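Local coordinates for Ice-binding protein (PDB 5UYT) that probably binds ice crystals and so limits their growth, as an antifreeze protein built from right-handed beta-helix domains, at residues N281-T284 with Y285-L289. Numbering follows the deposited sequence.
Sequences NAYT and YLNTL
With OG1 set between its own backbone N and carbonyl carbon (chi1 58°), T288 folds its hydroxyl back along the helix to T284, whereas Y283 extends its ring with CG opposite the backbone N (chi1 -176°), which brings CE2 near N287 CB. T288 OG1 lies 3.0 Å from T284 O and may give its proton to it; the amide T288 N bonds to the same oxygen at 3.2 Å along a bent path (N-H...O 138°). The three preceding i to i+4 bonds are straighter: N287 N reaches Y283 O at 2.8 Å, L286 N reaches A282 O at 2.9 Å, and Y285 N reaches N281 O at 3.0 Å. On the Y283 side, ring atom CE2 meets N287 CB obliquely at 4.4 Å, a loose aliphatic-aromatic touch. L286 CG, beside its backbone N, comes within 3.4 Å of A282 O, the carbonyl to which its own amide bonds. Helix 270-288 lies along one side of the beta-helix, and A282, Y283 and L286 all pack on I384 of strand 382-385; L286 also reaches F364 and V337 in neighbouring strands. Y285 extends to P216, and its OH bonds to V214 O, tying the helix to the chain at V214 and P216. The chemistry thus differs between the two sides: A282, L286 and the Y283 side chain pack the buried side against successive coils, while on the exposed side the backbone bond to T288 is longer and more bent, and a nearby hydroxyl probably helps satisfy the T284 carbonyl.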
ATOM      1  N   ASN A 281       3.454  -2.401  27.297  1.00 25.20           N
ATOM      2  CA  ASN A 281       4.314  -1.294  26.845  1.00 26.80           C
ATOM      3  C   ASN A 281       4.273  -1.159  25.312  1.00 24.93           C
ATOM      4  O   ASN A 281       4.150  -0.035  24.790  1.00 25.60           O
ATOM      5  CB  ASN A 281       5.760  -1.451  27.296  1.00 28.82           C
ATOM      6  CG  ASN A 281       5.945  -1.357  28.809  1.00 32.54           C
ATOM      7  OD1 ASN A 281       5.197  -0.684  29.516  1.00 36.06           O
ATOM      8  ND2 ASN A 281       6.992  -2.025  29.303  1.00 34.20           N
ATOM      9  N   ALA A 282       4.357  -2.290  24.610  1.00 23.45           N
ATOM     10  CA  ALA A 282       4.327  -2.296  23.146  1.00 22.86           C
ATOM     11  C   ALA A 282       2.970  -1.784  22.619  1.00 23.43           C
ATOM     12  O   ALA A 282       2.925  -1.003  21.654  1.00 22.54           O
ATOM     13  CB  ALA A 282       4.629  -3.693  22.600  1.00 21.41           C
ATOM     14  N   TYR A 283       1.873  -2.231  23.232  1.00 23.86           N
ATOM     15  CA  TYR A 283       0.557  -1.784  22.782  1.00 25.39           C
ATOM     16  C   TYR A 283       0.425  -0.255  22.903  1.00 27.21           C
ATOM     17  O   TYR A 283       0.017   0.424  21.953  1.00 27.54           O
ATOM     18  CB  TYR A 283      -0.571  -2.497  23.552  1.00 26.32           C
ATOM     19  CG  TYR A 283      -1.955  -2.133  23.062  1.00 26.47           C
ATOM     20  CD1 TYR A 283      -2.576  -2.873  22.039  1.00 26.66           C
ATOM     21  CD2 TYR A 283      -2.640  -1.079  23.620  1.00 29.34           C
ATOM     22  CE1 TYR A 283      -3.856  -2.530  21.588  1.00 27.27           C
ATOM     23  CE2 TYR A 283      -3.910  -0.710  23.182  1.00 29.45           C
ATOM     24  CZ  TYR A 283      -4.509  -1.439  22.169  1.00 28.61           C
ATOM     25  OH  TYR A 283      -5.776  -1.054  21.786  1.00 30.21           O
ATOM     26  N   THR A 284       0.767   0.280  24.073  1.00 27.17           N
ATOM     27  CA  THR A 284       0.741   1.722  24.299  1.00 28.92           C
ATOM     28  C   THR A 284       1.628   2.479  23.304  1.00 28.25           C
ATOM     29  O   THR A 284       1.233   3.523  22.805  1.00 28.66           O
ATOM     30  CB  THR A 284       1.187   2.061  25.727  1.00 29.78           C
ATOM     31  OG1 THR A 284       0.347   1.326  26.622  1.00 31.05           O
ATOM     32  CG2 THR A 284       1.094   3.563  26.015  1.00 32.13           C
ATOM     33  N   TYR A 285       2.813   1.944  23.025  1.00 27.20           N
ATOM     34  CA  TYR A 285       3.702   2.572  22.041  1.00 26.68           C
ATOM     35  C   TYR A 285       3.029   2.635  20.662  1.00 26.29           C
ATOM     36  O   TYR A 285       3.051   3.695  20.009  1.00 26.55           O
ATOM     37  CB  TYR A 285       5.053   1.838  21.951  1.00 26.23           C
ATOM     38  CG  TYR A 285       5.932   2.375  20.827  1.00 25.85           C
ATOM     39  CD1 TYR A 285       6.757   3.481  21.031  1.00 26.95           C
ATOM     40  CD2 TYR A 285       5.920   1.792  19.564  1.00 24.61           C
ATOM     41  CE1 TYR A 285       7.560   3.985  20.007  1.00 26.56           C
ATOM     42  CE2 TYR A 285       6.708   2.300  18.526  1.00 24.64           C
ATOM     43  CZ  TYR A 285       7.544   3.374  18.759  1.00 25.91           C
ATOM     44  OH  TYR A 285       8.342   3.888  17.731  1.00 25.83           O
ATOM     45  N   LEU A 286       2.447   1.517  20.220  1.00 24.81           N
ATOM     46  CA  LEU A 286       1.810   1.433  18.895  1.00 25.39           C
ATOM     47  C   LEU A 286       0.586   2.356  18.818  1.00 27.75           C
ATOM     48  O   LEU A 286       0.402   3.117  17.841  1.00 27.76           O
ATOM     49  CB  LEU A 286       1.394  -0.005  18.586  1.00 24.11           C
ATOM     50  CG  LEU A 286       2.509  -1.010  18.280  1.00 23.55           C
ATOM     51  CD1 LEU A 286       1.929  -2.406  18.085  1.00 22.66           C
ATOM     52  CD2 LEU A 286       3.329  -0.569  17.055  1.00 23.17           C
ATOM     53  N   ASN A 287      -0.231   2.305  19.879  1.00 29.26           N
ATOM     54  CA  ASN A 287      -1.437   3.143  19.971  1.00 31.89           C
ATOM     55  C   ASN A 287      -1.157   4.636  19.812  1.00 33.96           C
ATOM     56  O   ASN A 287      -1.991   5.368  19.254  1.00 35.78           O
ATOM     57  CB  ASN A 287      -2.194   2.879  21.287  1.00 33.16           C
ATOM     58  CG  ASN A 287      -3.652   3.284  21.201  1.00 35.30           C
ATOM     59  OD1 ASN A 287      -4.300   3.056  20.178  1.00 35.44           O
ATOM     60  ND2 ASN A 287      -4.171   3.888  22.257  1.00 36.63           N
ATOM     61  N   THR A 288       0.004   5.091  20.289  1.00 32.66           N
ATOM     62  CA  THR A 288       0.342   6.518  20.281  1.00 33.54           C
ATOM     63  C   THR A 288       1.194   7.002  19.063  1.00 30.75           C
ATOM     64  O   THR A 288       1.447   8.195  18.911  1.00 30.27           O
ATOM     65  CB  THR A 288       0.936   7.011  21.639  1.00 38.23           C
ATOM     66  OG1 THR A 288       2.100   6.263  21.973  1.00 39.70           O
ATOM     67  CG2 THR A 288      -0.086   6.868  22.800  1.00 40.02           C
ATOM     68  N   LEU A 289       1.629   6.086  18.196  1.00 28.19           N
ATOM     69  CA  LEU A 289       2.250   6.493  16.920  1.00 25.95           C
ATOM     70  C   LEU A 289       1.265   7.332  16.120  1.00 26.70           C
ATOM     71  O   LEU A 289       0.120   6.939  15.951  1.00 25.93           O
ATOM     72  CB  LEU A 289       2.640   5.270  16.039  1.00 24.80           C
ATOM     73  CG  LEU A 289       3.895   4.510  16.484  1.00 24.35           C
ATOM     74  CD1 LEU A 289       4.028   3.162  15.758  1.00 23.76           C
ATOM     75  CD2 LEU A 289       5.160   5.384  16.335  1.00 24.98           C
TER